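PDB 4XLT: response regulator receiver protein from Dyadobacter fermentans, which probably acts as a phosphorylation-controlled signalling switch, taking up a phosphoryl group on an aspartate of its CheY-like receiver domain. Local coordinates for residues 11-14 with 15-19; 35-38 with 39-42; 41-44 with 45-48; 73-76 with 77-80; 121-124 with 125-129. One frame throughout, in Å; residues are numbered along the deposited sequence.

Interaction 1 (11-14 with 15-19)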
loop_
_atom_site.group_PDB
_atom_site.type_symbol
_atom_site.label_atom_id
_atom_site.label_comp_id
_atom_site.label_asym_id
_atom_site.label_seq_id
_atom_site.Cartn_x
_atom_site.Cartn_y
_atom_site.Cartn_z
ATOM N N ASP A 11 -3.805 23.909 -12.897
ATOM C CA ASP A 11 -3.787 24.461 -14.249
ATOM C C ASP A 11 -3.859 25.984 -14.219
ATOM O O ASP A 11 -3.512 26.650 -15.196
ATOM C CB ASP A 11 -4.941 23.901 -15.080
ATOM C CG ASP A 11 -6.296 24.319 -14.547
ATOM O OD1 ASP A 11 -6.465 24.352 -13.311
ATOM O OD2 ASP A 11 -7.191 24.621 -15.365
ATOM N N SER A 12 -4.321 26.530 -13.096
ATOM C CA SER A 12 -4.376 27.975 -12.914
ATOM C C SER A 12 -3.026 28.509 -12.455
ATOM O O SER A 12 -2.582 28.230 -11.341
ATOM C CB SER A 12 -5.459 28.356 -11.905
ATOM O OG SER A 12 -5.353 29.724 -11.554
ATOM N N VAL A 13 -2.381 29.280 -13.324
ATOM C CA VAL A 13 -1.052 29.805 -13.045
ATOM C C VAL A 13 -1.087 30.780 -11.872
ATOM O O VAL A 13 -0.183 30.788 -11.036
ATOM C CB VAL A 13 -0.461 30.497 -14.287
ATOM C CG1 VAL A 13 0.957 30.964 -14.012
ATOM C CG2 VAL A 13 -0.483 29.546 -15.473
ATOM N N PHE A 14 -2.137 31.592 -11.808
ATOM C CA PHE A 14 -2.330 32.499 -10.682
ATOM C C PHE A 14 -2.447 31.732 -9.364
ATOM O O PHE A 14 -1.736 32.030 -8.404
ATOM C CB PHE A 14 -3.569 33.370 -10.897
ATOM C CG PHE A 14 -3.932 34.214 -9.709
ATOM C CD1 PHE A 14 -3.161 35.313 -9.360
ATOM C CD2 PHE A 14 -5.045 33.911 -8.940
ATOM C CE1 PHE A 14 -3.492 36.092 -8.263
ATOM C CE2 PHE A 14 -5.382 34.685 -7.844
ATOM C CZ PHE A 14 -4.605 35.777 -7.505
ATOM N N ASP A 15 -3.335 30.742 -9.326
ATOM C CA ASP A 15 -3.521 29.940 -8.117
ATOM C C ASP A 15 -2.247 29.184 -7.751
ATOM O O ASP A 15 -1.919 29.053 -6.574
ATOM C CB ASP A 15 -4.679 28.951 -8.284
ATOM C CG ASP A 15 -6.029 29.640 -8.369
ATOM O OD1 ASP A 15 -6.124 30.820 -7.973
ATOM O OD2 ASP A 15 -6.998 28.996 -8.826
ATOM N N LEU A 16 -1.533 28.698 -8.763
ATOM C CA LEU A 16 -0.310 27.932 -8.550
ATOM C C LEU A 16 0.742 28.731 -7.783
ATOM O O LEU A 16 1.220 28.295 -6.735
ATOM C CB LEU A 16 0.263 27.471 -9.892
ATOM C CG LEU A 16 1.360 26.409 -9.844
ATOM C CD1 LEU A 16 0.841 25.134 -9.199
ATOM C CD2 LEU A 16 1.882 26.121 -11.239
ATOM N N PHE A 17 1.094 29.901 -8.307
ATOM C CA PHE A 17 2.116 30.740 -7.690
ATOM C C PHE A 17 1.652 31.343 -6.368
ATOM O O PHE A 17 2.442 31.486 -5.436
ATOM C CB PHE A 17 2.542 31.851 -8.651
ATOM C CG PHE A 17 3.455 31.381 -9.745
ATOM C CD1 PHE A 17 4.827 31.356 -9.552
ATOM C CD2 PHE A 17 2.945 30.955 -10.959
ATOM C CE1 PHE A 17 5.675 30.920 -10.554
ATOM C CE2 PHE A 17 3.788 30.517 -11.965
ATOM C CZ PHE A 17 5.153 30.500 -11.762
ATOM N N THR A 18 0.370 31.693 -6.291
ATOM C CA THR A 18 -0.197 32.245 -5.064
ATOM C C THR A 18 -0.105 31.242 -3.920
ATOM O O THR A 18 0.320 31.584 -2.816
ATOM C CB THR A 18 -1.668 32.656 -5.253
ATOM O OG1 THR A 18 -1.753 33.689 -6.243
ATOM C CG2 THR A 18 -2.252 33.168 -3.945
ATOM N N GLN A 19 -0.507 30.006 -4.197
ATOM C CA GLN A 19 -0.455 28.938 -3.206
ATOM C C GLN A 19 0.978 28.681 -2.764
ATOM O O GLN A 19 1.250 28.495 -1.576
ATOM C CB GLN A 19 -1.069 27.654 -3.764
ATOM C CG GLN A 19 -1.301 26.582 -2.719
ATOM C CD GLN A 19 -2.325 27.003 -1.684
ATOM O OE1 GLN A 19 -1.976 27.382 -0.566
ATOM N NE2 GLN A 19 -3.598 26.942 -2.055
#
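Thr18 OG1 lies over one face of the Phe14 ring, displaced toward the rim and 3.6 Å from CE1, while Asp15 OD1 comes to the same ring obliquely, its carboxylate plane turned 53° from the ring. The Phe17 ring is met differently: the carbonyl oxygen of Val13 sits at its edge, in the ring plane, 3.1 Å from CD2. Val13 and Phe17 run side by side in the same direction, and Val13 CG1 rests 3.5 Å from Phe17 CE2. Phe14 O is gripped twice, by Thr18 OG1 at 2.7 Å and by Thr18 N at 3.0 Å, the two donors reaching it from opposite faces of the carbonyl plane; the hydroxyl stands 40° out of that plane. At the start of the helix Ser12 is the N-cap. With its OG swung away from its own N (chi1 170°), the hydroxyl accepts a nearly straight bond from Asp15 N at 3.2 Å, occupying an amide that lacks a partner one turn back. Asp15 turns its OD2 to a salt bridge with Lys115. Just before the cap, Asp11 lies close to Asp60, the predicted phosphorylation site at the end of strand 54-60. This is the N-terminal end of helix 13-25, following strand 4-9 in a beta-alpha-beta unit that runs on to strand 31-35; Leu16 reaches down onto Ile8 of strand 4-9 in the central sheet.

Interaction 2 (35-38 with 39-42); sequences FNSA and QAAI
Phe35 lays its ring against the first turn of the following helix, one face covered by the backbone of Ala41 rather than by a long side chain. Ala41 CA stands 3.9 Å from the centroid, only 15° off the ring normal, a CH-pi contact over the face though displaced toward the rim. The methyl of Ala41 packs beside it, CB lying 3.9 Å from Phe35 CG, and Ala40 comes to the CD1 side, its CB 3.9 Å from Phe35 CD1. The Ala40 carbonyl approaches obliquely, its oxygen 3.5 Å from Phe35 CE1. What turns the ring this way is the first torsion: CG is anti to the carbonyl carbon (chi1 -64°), which sends the ring under the helix that starts three residues later. Ser37 does the capping. Its OG, held between the backbone N and the carbonyl carbon (chi1 61°), accepts from Ala40 N at 3.5 Å, a weak bond, and also lies against the Ala40 methyl. Regular helical bonding is already under way from here: Ala41 N donates to Ser37 O, and Ile42 N to Ala38 O at 2.7 Å. Phe35 ends strand 31-35, at one margin of the parallel sheet, and its backbone bonds to Ile8 and Asp10 beside it; the ring also meets His44 further along the helix. On the inner side of helix 38-46, Ala41 touches Val9 of strand 4-9, while Ala38, Ala41 and Ile42 all pack on Phe71 of helix 68-75.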
loop_
_atom_site.group_PDB
_atom_site.type_symbol
_atom_site.label_atom_id
_atom_site.label_comp_id
_atom_site.label_asym_id
_atom_site.label_seq_id
_atom_site.Cartn_x
_atom_site.Cartn_y
_atom_site.Cartn_z
ATOM N N PHE A 35 3.633 22.453 -10.548
ATOM C CA PHE A 35 3.372 21.898 -11.869
ATOM C C PHE A 35 2.081 22.444 -12.461
ATOM O O PHE A 35 1.044 22.484 -11.796
ATOM C CB PHE A 35 3.315 20.371 -11.815
ATOM C CG PHE A 35 4.612 19.733 -11.415
ATOM C CD1 PHE A 35 5.635 19.578 -12.337
ATOM C CD2 PHE A 35 4.806 19.286 -10.119
ATOM C CE1 PHE A 35 6.831 18.991 -11.972
ATOM C CE2 PHE A 35 5.999 18.695 -9.745
ATOM C CZ PHE A 35 7.013 18.549 -10.673
ATOM N N ASN A 36 2.158 22.852 -13.722
ATOM C CA ASN A 36 1.029 23.441 -14.425
ATOM C C ASN A 36 0.223 22.381 -15.172
ATOM O O ASN A 36 -0.847 22.663 -15.712
ATOM C CB ASN A 36 1.524 24.517 -15.395
ATOM C CG ASN A 36 0.416 25.432 -15.872
ATOM O OD1 ASN A 36 -0.647 25.510 -15.255
ATOM N ND2 ASN A 36 0.660 26.137 -16.971
ATOM N N SER A 37 0.747 21.158 -15.197
ATOM C CA SER A 37 0.091 20.055 -15.892
ATOM C C SER A 37 0.273 18.729 -15.160
ATOM O O SER A 37 1.316 18.477 -14.554
ATOM C CB SER A 37 0.623 19.933 -17.319
ATOM O OG SER A 37 2.014 19.673 -17.314
ATOM N N ALA A 38 -0.753 17.886 -15.230
ATOM C CA ALA A 38 -0.719 16.565 -14.618
ATOM C C ALA A 38 0.400 15.706 -15.197
ATOM O O ALA A 38 1.044 14.947 -14.475
ATOM C CB ALA A 38 -2.064 15.869 -14.792
ATOM N N GLN A 39 0.623 15.829 -16.501
ATOM C CA GLN A 39 1.663 15.064 -17.180
ATOM C C GLN A 39 3.037 15.341 -16.576
ATOM O O GLN A 39 3.759 14.415 -16.205
ATOM C CB GLN A 39 1.671 15.380 -18.677
ATOM C CG GLN A 39 2.830 14.753 -19.448
ATOM C CD GLN A 39 2.777 13.234 -19.474
ATOM O OE1 GLN A 39 1.710 12.634 -19.342
ATOM N NE2 GLN A 39 3.936 12.606 -19.643
ATOM N N ALA A 40 3.386 16.620 -16.475
ATOM C CA ALA A 40 4.664 17.029 -15.905
ATOM C C ALA A 40 4.779 16.613 -14.439
ATOM O O ALA A 40 5.858 16.257 -13.969
ATOM C CB ALA A 40 4.848 18.531 -16.047
ATOM N N ALA A 41 3.662 16.666 -13.721
ATOM C CA ALA A 41 3.620 16.207 -12.339
ATOM C C ALA A 41 3.861 14.699 -12.261
ATOM O O ALA A 41 4.652 14.225 -11.444
ATOM C CB ALA A 41 2.287 16.567 -11.705
ATOM N N ILE A 42 3.177 13.951 -13.120
ATOM C CA ILE A 42 3.329 12.502 -13.155
ATOM C C ILE A 42 4.748 12.113 -13.569
ATOM O O ILE A 42 5.347 11.212 -12.979
ATOM C CB ILE A 42 2.308 11.851 -14.113
ATOM C CG1 ILE A 42 0.901 11.926 -13.517
ATOM C CG2 ILE A 42 2.656 10.396 -14.367
ATOM C CD1 ILE A 42 0.760 11.200 -12.189
#

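Interaction 3 (41-44 with 45-48); sequences AIDH and LRSQ
Helix 38-46 runs out here: Leu45 N and Arg46 N still bond back four residues, to Ala41 O and Ile42 O, but Ser47 N turns to His44 O, three residues behind. That carbonyl takes three donors, Ser47 N at 3.2 Å, Ser47 OG at 2.7 Å and Gln48 NE2. The last bond measures 3.0 Å from Gln48 NE2 to His44 O, and the oxygen lies in the plane of the Gln48 amide. Gln48 gets there by folding back at chi2 (-59°), which also carries its NE2 over one face of the His44 imidazole, 3.3 Å from CD2, with ring and amide planes 32° apart. Serine and glutamine side chains thus take part in closing the C-terminal end of the helix that follows strand 31-35 in the receiver fold. His44 ND1 is buried without a polar partner in the model. On another side of the helix the extended Arg46 chain passes across Ile42, whose CG2 lies against one face of the guanidinium, 3.4 Å from NE. Asp43 OD1 is 4.1 Å from Arg46 NH1 and well out of the guanidinium plane, so charge alone links them. The salt bridge of Arg46 NH1 goes instead to Glu104 of the second subunit. Leu45, facing inward, packs on Ile7 of strand 4-9 and on Leu78.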
loop_
_atom_site.group_PDB
_atom_site.type_symbol
_atom_site.label_atom_id
_atom_site.label_comp_id
_atom_site.label_asym_id
_atom_site.label_seq_id
_atom_site.Cartn_x
_atom_site.Cartn_y
_atom_site.Cartn_z
ATOM N N ALA A 41 3.662 16.666 -13.721
ATOM C CA ALA A 41 3.620 16.207 -12.339
ATOM C C ALA A 41 3.861 14.699 -12.261
ATOM O O ALA A 41 4.652 14.225 -11.444
ATOM C CB ALA A 41 2.287 16.567 -11.705
ATOM N N ILE A 42 3.177 13.951 -13.120
ATOM C CA ILE A 42 3.329 12.502 -13.155
ATOM C C ILE A 42 4.748 12.113 -13.569
ATOM O O ILE A 42 5.347 11.212 -12.979
ATOM C CB ILE A 42 2.308 11.851 -14.113
ATOM C CG1 ILE A 42 0.901 11.926 -13.517
ATOM C CG2 ILE A 42 2.656 10.396 -14.367
ATOM C CD1 ILE A 42 0.760 11.200 -12.189
ATOM N N ASP A 43 5.279 12.805 -14.576
ATOM C CA ASP A 43 6.644 12.574 -15.045
ATOM C C ASP A 43 7.663 12.718 -13.918
ATOM O O ASP A 43 8.558 11.888 -13.776
ATOM C CB ASP A 43 7.000 13.535 -16.183
ATOM C CG ASP A 43 6.278 13.207 -17.475
ATOM O OD1 ASP A 43 5.756 12.079 -17.595
ATOM O OD2 ASP A 43 6.240 14.077 -18.371
ATOM N N HIS A 44 7.523 13.774 -13.124
ATOM C CA HIS A 44 8.419 13.992 -11.993
ATOM C C HIS A 44 8.307 12.874 -10.959
ATOM O O HIS A 44 9.314 12.418 -10.413
ATOM C CB HIS A 44 8.134 15.338 -11.332
ATOM C CG HIS A 44 8.819 15.514 -10.013
ATOM N ND1 HIS A 44 8.154 15.419 -8.810
ATOM C CD2 HIS A 44 10.116 15.761 -9.707
ATOM C CE1 HIS A 44 9.008 15.608 -7.820
ATOM N NE2 HIS A 44 10.205 15.817 -8.338
ATOM N N LEU A 45 7.083 12.432 -10.693
ATOM C CA LEU A 45 6.854 11.379 -9.709
ATOM C C LEU A 45 7.425 10.036 -10.165
ATOM O O LEU A 45 7.900 9.249 -9.352
ATOM C CB LEU A 45 5.359 11.243 -9.411
ATOM C CG LEU A 45 4.730 12.409 -8.643
ATOM C CD1 LEU A 45 3.229 12.218 -8.492
ATOM C CD2 LEU A 45 5.390 12.562 -7.283
ATOM N N ARG A 46 7.393 9.783 -11.468
ATOM C CA ARG A 46 7.887 8.519 -12.007
ATOM C C ARG A 46 9.403 8.396 -11.894
ATOM O O ARG A 46 9.954 7.304 -12.043
ATOM C CB ARG A 46 7.459 8.357 -13.466
ATOM C CG ARG A 46 6.019 7.909 -13.637
ATOM C CD ARG A 46 5.577 7.983 -15.089
ATOM N NE ARG A 46 4.197 7.533 -15.257
ATOM C CZ ARG A 46 3.484 7.702 -16.366
ATOM N NH1 ARG A 46 4.015 8.318 -17.414
ATOM N NH2 ARG A 46 2.235 7.259 -16.425
ATOM N N SER A 47 10.076 9.510 -11.629
ATOM C CA SER A 47 11.527 9.499 -11.493
ATOM C C SER A 47 11.953 9.404 -10.028
ATOM O O SER A 47 13.143 9.357 -9.722
ATOM C CB SER A 47 12.138 10.746 -12.139
ATOM O OG SER A 47 11.794 11.919 -11.423
ATOM N N GLN A 48 10.976 9.366 -9.126
ATOM C CA GLN A 48 11.263 9.317 -7.696
ATOM C C GLN A 48 11.337 7.884 -7.181
ATOM O O GLN A 48 10.733 6.976 -7.750
ATOM C CB GLN A 48 10.205 10.094 -6.910
ATOM C CG GLN A 48 9.969 11.511 -7.408
ATOM C CD GLN A 48 11.221 12.365 -7.364
ATOM O OE1 GLN A 48 11.925 12.407 -6.356
ATOM N NE2 GLN A 48 11.504 13.051 -8.465
#

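Interaction 4 (73-76 with 77-80); sequences EHYG and MLPE
Tyr75 and Leu78 cross at about a right angle, Leu78 CD1 reaching the ring obliquely, 3.7 Å from CD1 of the tyrosine. His74 and selenomethionine Met77 instead lie side by side and point the same way: Met77 CE is 4.0 Å from His74 ND1, and the selenium stands 4.9 Å from the imidazole centroid, 47° off its normal, an oblique Met-aromatic contact. A bend at the last torsion (chi3 25°) keeps the Met77 methyl close to the ring. Two backbone bonds hold the chain here, Met77 N to His74 O at 3.2 Å and Leu78 N to Tyr75 O at 3.1 Å. The second closes a type I beta turn from Tyr75 to Leu78, by which the chain leaves helix 68-75 and heads for Pro79, the N-cap residue of helix 80-83. Further out, His74 packs on Ile42 and Arg46 of helix 38-46, while Tyr75 presses on Ile86 and Leu88 of strand 86-92 and meets His108 edge-to-face. Arg83 NH1 bonds to Leu78 O. The second subunit borders this loop, with its Glu104 against Met77, its Trp129 on Pro79 and its Arg83 in a salt bridge with Glu80.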
loop_
_atom_site.group_PDB
_atom_site.type_symbol
_atom_site.label_atom_id
_atom_site.label_comp_id
_atom_site.label_asym_id
_atom_site.label_seq_id
_atom_site.Cartn_x
_atom_site.Cartn_y
_atom_site.Cartn_z
ATOM N N GLU A 73 -5.576 8.161 -11.499
ATOM C CA GLU A 73 -5.450 6.902 -12.221
ATOM C C GLU A 73 -3.993 6.645 -12.587
ATOM O O GLU A 73 -3.493 5.532 -12.429
ATOM C CB GLU A 73 -6.324 6.903 -13.475
ATOM C CG GLU A 73 -7.800 7.101 -13.190
ATOM C CD GLU A 73 -8.669 6.711 -14.366
ATOM O OE1 GLU A 73 -8.265 5.804 -15.124
ATOM O OE2 GLU A 73 -9.752 7.311 -14.533
ATOM N N HIS A 74 -3.320 7.683 -13.072
ATOM C CA HIS A 74 -1.893 7.594 -13.358
ATOM C C HIS A 74 -1.086 7.528 -12.070
ATOM O O HIS A 74 -0.039 6.886 -12.020
ATOM C CB HIS A 74 -1.440 8.776 -14.208
ATOM C CG HIS A 74 -1.839 8.666 -15.645
ATOM N ND1 HIS A 74 -1.154 7.883 -16.547
ATOM C CD2 HIS A 74 -2.858 9.232 -16.334
ATOM C CE1 HIS A 74 -1.730 7.973 -17.732
ATOM N NE2 HIS A 74 -2.766 8.786 -17.630
ATOM N N TYR A 75 -1.584 8.192 -11.031
ATOM C CA TYR A 75 -0.935 8.187 -9.728
ATOM C C TYR A 75 -0.962 6.791 -9.104
ATOM O O TYR A 75 0.006 6.364 -8.472
ATOM C CB TYR A 75 -1.603 9.199 -8.795
ATOM C CG TYR A 75 -1.001 9.238 -7.408
ATOM C CD1 TYR A 75 0.112 10.022 -7.134
ATOM C CD2 TYR A 75 -1.544 8.488 -6.374
ATOM C CE1 TYR A 75 0.668 10.056 -5.872
ATOM C CE2 TYR A 75 -0.997 8.516 -5.110
ATOM C CZ TYR A 75 0.110 9.300 -4.863
ATOM O OH TYR A 75 0.660 9.329 -3.602
ATOM N N GLY A 76 -2.073 6.083 -9.290
ATOM C CA GLY A 76 -2.225 4.741 -8.760
ATOM C C GLY A 76 -1.292 3.744 -9.421
ATOM O O GLY A 76 -1.114 2.628 -8.930
HETATM N N MSE A 77 -0.694 4.151 -10.538
HETATM C CA MSE A 77 0.240 3.305 -11.278
HETATM C C MSE A 77 1.662 3.389 -10.716
HETATM O O MSE A 77 2.494 2.523 -10.982
HETATM C CB MSE A 77 0.236 3.683 -12.762
HETATM C CG MSE A 77 -0.971 3.164 -13.533
HETATM SE SE MSE A 77 -1.156 3.940 -15.320
HETATM C CE MSE A 77 0.710 4.408 -15.650
ATOM N N LEU A 78 1.937 4.433 -9.941
ATOM C CA LEU A 78 3.226 4.564 -9.266
ATOM C C LEU A 78 3.443 3.405 -8.297
ATOM O O LEU A 78 2.478 2.837 -7.786
ATOM C CB LEU A 78 3.309 5.897 -8.521
ATOM C CG LEU A 78 3.267 7.147 -9.399
ATOM C CD1 LEU A 78 3.115 8.396 -8.543
ATOM C CD2 LEU A 78 4.517 7.227 -10.267
ATOM N N PRO A 79 4.712 3.040 -8.050
ATOM C CA PRO A 79 5.004 1.957 -7.104
ATOM C C PRO A 79 4.487 2.292 -5.715
ATOM O O PRO A 79 4.527 3.453 -5.319
ATOM C CB PRO A 79 6.534 1.876 -7.119
ATOM C CG PRO A 79 6.936 2.483 -8.428
ATOM C CD PRO A 79 5.935 3.566 -8.681
ATOM N N GLU A 80 4.000 1.291 -4.991
ATOM C CA GLU A 80 3.423 1.515 -3.672
ATOM C C GLU A 80 4.449 2.097 -2.698
ATOM O O GLU A 80 4.098 2.843 -1.784
ATOM C CB GLU A 80 2.835 0.207 -3.128
ATOM C CG GLU A 80 1.643 -0.294 -3.938
ATOM C CD GLU A 80 1.123 -1.651 -3.488
ATOM O OE1 GLU A 80 1.846 -2.376 -2.770
ATOM O OE2 GLU A 80 -0.018 -1.996 -3.861
#

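Interaction 5 (121-124 with 125-129); sequences LLRE and LLKRW
Leu121 meets the next turn of the helix through its carbonyl oxygen, which accepts from Leu125 N at 3.2 Å and also lies near the Leu125 CB, while its side chain turns onto Leu113 of strand 109-114. Leu122 carries the apolar part. Its CD2 lies 3.6 Å from CD1 of Leu126, the two side chains meeting at a slant, and Leu126 CG rests 3.1 Å from Leu122 O, the same oxygen that takes the Leu126 amide at 2.8 Å. Arg123 comes next, its CG 3.9 Å from Lys127 NZ, and its carbonyl receives a weak bond from Leu126 N. Glu124 then supplies the polar link: OE1 forms a salt bridge of 2.8 Å with Lys127 NZ, met from above the carboxylate plane, 55° out of it. Both chains bend to allow it, Glu124 at chi2 (65°) and Lys127 at its last torsion (69°), and the lysine CD lies alongside OE2. The weak bond from Lys127 N to Glu124 O adds to the same turn. Leu122 and Leu126 face inward, onto Phe6 of strand 4-9, with Leu58 and Val56 of strand 54-60 beneath, whereas Glu124 and Lys127 are exposed: the amphipathic C-terminal helix of a CheY-like receiver domain, laid against its parallel sheet.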
loop_
_atom_site.group_PDB
_atom_site.type_symbol
_atom_site.label_atom_id
_atom_site.label_comp_id
_atom_site.label_asym_id
_atom_site.label_seq_id
_atom_site.Cartn_x
_atom_site.Cartn_y
_atom_site.Cartn_z
ATOM N N LEU A 121 -5.443 24.841 9.120
ATOM C CA LEU A 121 -6.237 23.634 8.924
ATOM C C LEU A 121 -5.370 22.510 8.368
ATOM O O LEU A 121 -5.516 21.350 8.756
ATOM C CB LEU A 121 -7.416 23.920 7.987
ATOM C CG LEU A 121 -8.478 22.845 7.740
ATOM C CD1 LEU A 121 -9.825 23.507 7.496
ATOM C CD2 LEU A 121 -8.113 21.950 6.560
ATOM N N LEU A 122 -4.468 22.861 7.458
ATOM C CA LEU A 122 -3.617 21.870 6.815
ATOM C C LEU A 122 -2.494 21.423 7.744
ATOM O O LEU A 122 -2.154 20.241 7.788
ATOM C CB LEU A 122 -3.040 22.421 5.509
ATOM C CG LEU A 122 -2.386 21.391 4.584
ATOM C CD1 LEU A 122 -2.820 21.608 3.148
ATOM C CD2 LEU A 122 -0.879 21.457 4.683
ATOM N N ARG A 123 -1.924 22.371 8.482
ATOM C CA ARG A 123 -0.854 22.076 9.431
ATOM C C ARG A 123 -1.305 21.070 10.489
ATOM O O ARG A 123 -0.550 20.174 10.872
ATOM C CB ARG A 123 -0.365 23.367 10.095
ATOM C CG ARG A 123 0.481 23.159 11.345
ATOM C CD ARG A 123 1.707 24.062 11.342
ATOM N NE ARG A 123 1.384 25.429 10.942
ATOM C CZ ARG A 123 2.290 26.336 10.590
ATOM N NH1 ARG A 123 3.578 26.022 10.585
ATOM N NH2 ARG A 123 1.909 27.557 10.237
ATOM N N GLU A 124 -2.541 21.215 10.951
ATOM C CA GLU A 124 -3.091 20.277 11.919
ATOM C C GLU A 124 -3.317 18.926 11.253
ATOM O O GLU A 124 -3.060 17.875 11.840
ATOM C CB GLU A 124 -4.397 20.811 12.512
ATOM C CG GLU A 124 -4.809 20.136 13.813
ATOM C CD GLU A 124 -3.828 20.391 14.946
ATOM O OE1 GLU A 124 -3.091 21.400 14.887
ATOM O OE2 GLU A 124 -3.791 19.582 15.898
ATOM N N LEU A 125 -3.788 18.971 10.013
ATOM C CA LEU A 125 -4.067 17.767 9.245
ATOM C C LEU A 125 -2.785 16.991 8.935
ATOM O O LEU A 125 -2.813 15.770 8.779
ATOM C CB LEU A 125 -4.799 18.131 7.953
ATOM C CG LEU A 125 -5.590 17.028 7.251
ATOM C CD1 LEU A 125 -6.480 16.293 8.241
ATOM C CD2 LEU A 125 -6.422 17.622 6.127
ATOM N N LEU A 126 -1.662 17.697 8.855
ATOM C CA LEU A 126 -0.378 17.047 8.606
ATOM C C LEU A 126 0.097 16.255 9.822
ATOM O O LEU A 126 0.854 15.292 9.682
ATOM C CB LEU A 126 0.682 18.074 8.209
ATOM C CG LEU A 126 0.479 18.781 6.870
ATOM C CD1 LEU A 126 1.646 19.710 6.579
ATOM C CD2 LEU A 126 0.287 17.775 5.749
ATOM N N LYS A 127 -0.339 16.667 11.009
ATOM C CA LYS A 127 -0.014 15.943 12.235
ATOM C C LYS A 127 -0.613 14.542 12.194
ATOM O O LYS A 127 -0.018 13.585 12.689
ATOM C CB LYS A 127 -0.523 16.690 13.471
ATOM C CG LYS A 127 0.139 18.036 13.738
ATOM C CD LYS A 127 -0.263 18.571 15.112
ATOM C CE LYS A 127 0.308 19.957 15.380
ATOM N NZ LYS A 127 -0.322 21.005 14.529
ATOM N N ARG A 128 -1.796 14.435 11.596
ATOM C CA ARG A 128 -2.498 13.162 11.491
ATOM C C ARG A 128 -1.832 12.205 10.505
ATOM O O ARG A 128 -1.736 11.004 10.763
ATOM C CB ARG A 128 -3.956 13.391 11.076
ATOM C CG ARG A 128 -4.882 13.800 12.213
ATOM C CD ARG A 128 -6.304 14.049 11.717
ATOM N NE ARG A 128 -6.807 12.953 10.888
ATOM C CZ ARG A 128 -8.016 12.931 10.329
ATOM N NH1 ARG A 128 -8.851 13.946 10.514
ATOM N NH2 ARG A 128 -8.394 11.897 9.586
ATOM N N TRP A 129 -1.364 12.739 9.382
ATOM C CA TRP A 129 -0.943 11.889 8.274
ATOM C C TRP A 129 0.570 11.768 8.133
ATOM O O TRP A 129 1.065 10.843 7.489
ATOM C CB TRP A 129 -1.565 12.402 6.979
ATOM C CG TRP A 129 -3.048 12.321 7.035
ATOM C CD1 TRP A 129 -3.919 13.347 7.239
ATOM C CD2 TRP A 129 -3.839 11.132 6.935
ATOM N NE1 TRP A 129 -5.208 12.876 7.251
ATOM C CE2 TRP A 129 -5.186 11.517 7.067
ATOM C CE3 TRP A 129 -3.538 9.781 6.733
ATOM C CZ2 TRP A 129 -6.235 10.600 7.005
ATOM C CZ3 TRP A 129 -4.581 8.869 6.671
ATOM C CH2 TRP A 129 -5.912 9.283 6.807
#

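Overall arrangement
From the N terminus, interaction 1 begins helix 13-25 after strand 4-9, and interaction 2 begins helix 38-46 after strand 31-35; the two touch through Leu16 and Phe35. Interaction 3 continues from interaction 2 on the same helix, sharing Ala41 and Ile42, and finishes it. Interaction 4 closes the turn after helix 68-75 and packs against interaction 3, Arg46 with His74 and Met77; interaction 2 also reaches interaction 4 through Ile42. Interactions 3 and 4 both touch the second subunit. Interaction 5 stands apart on helix 119-129, its centre about 25 Å from that of interaction 2 and across the chain's centre. All are local, in series apart from the overlap of 2 and 3, and none crosses another.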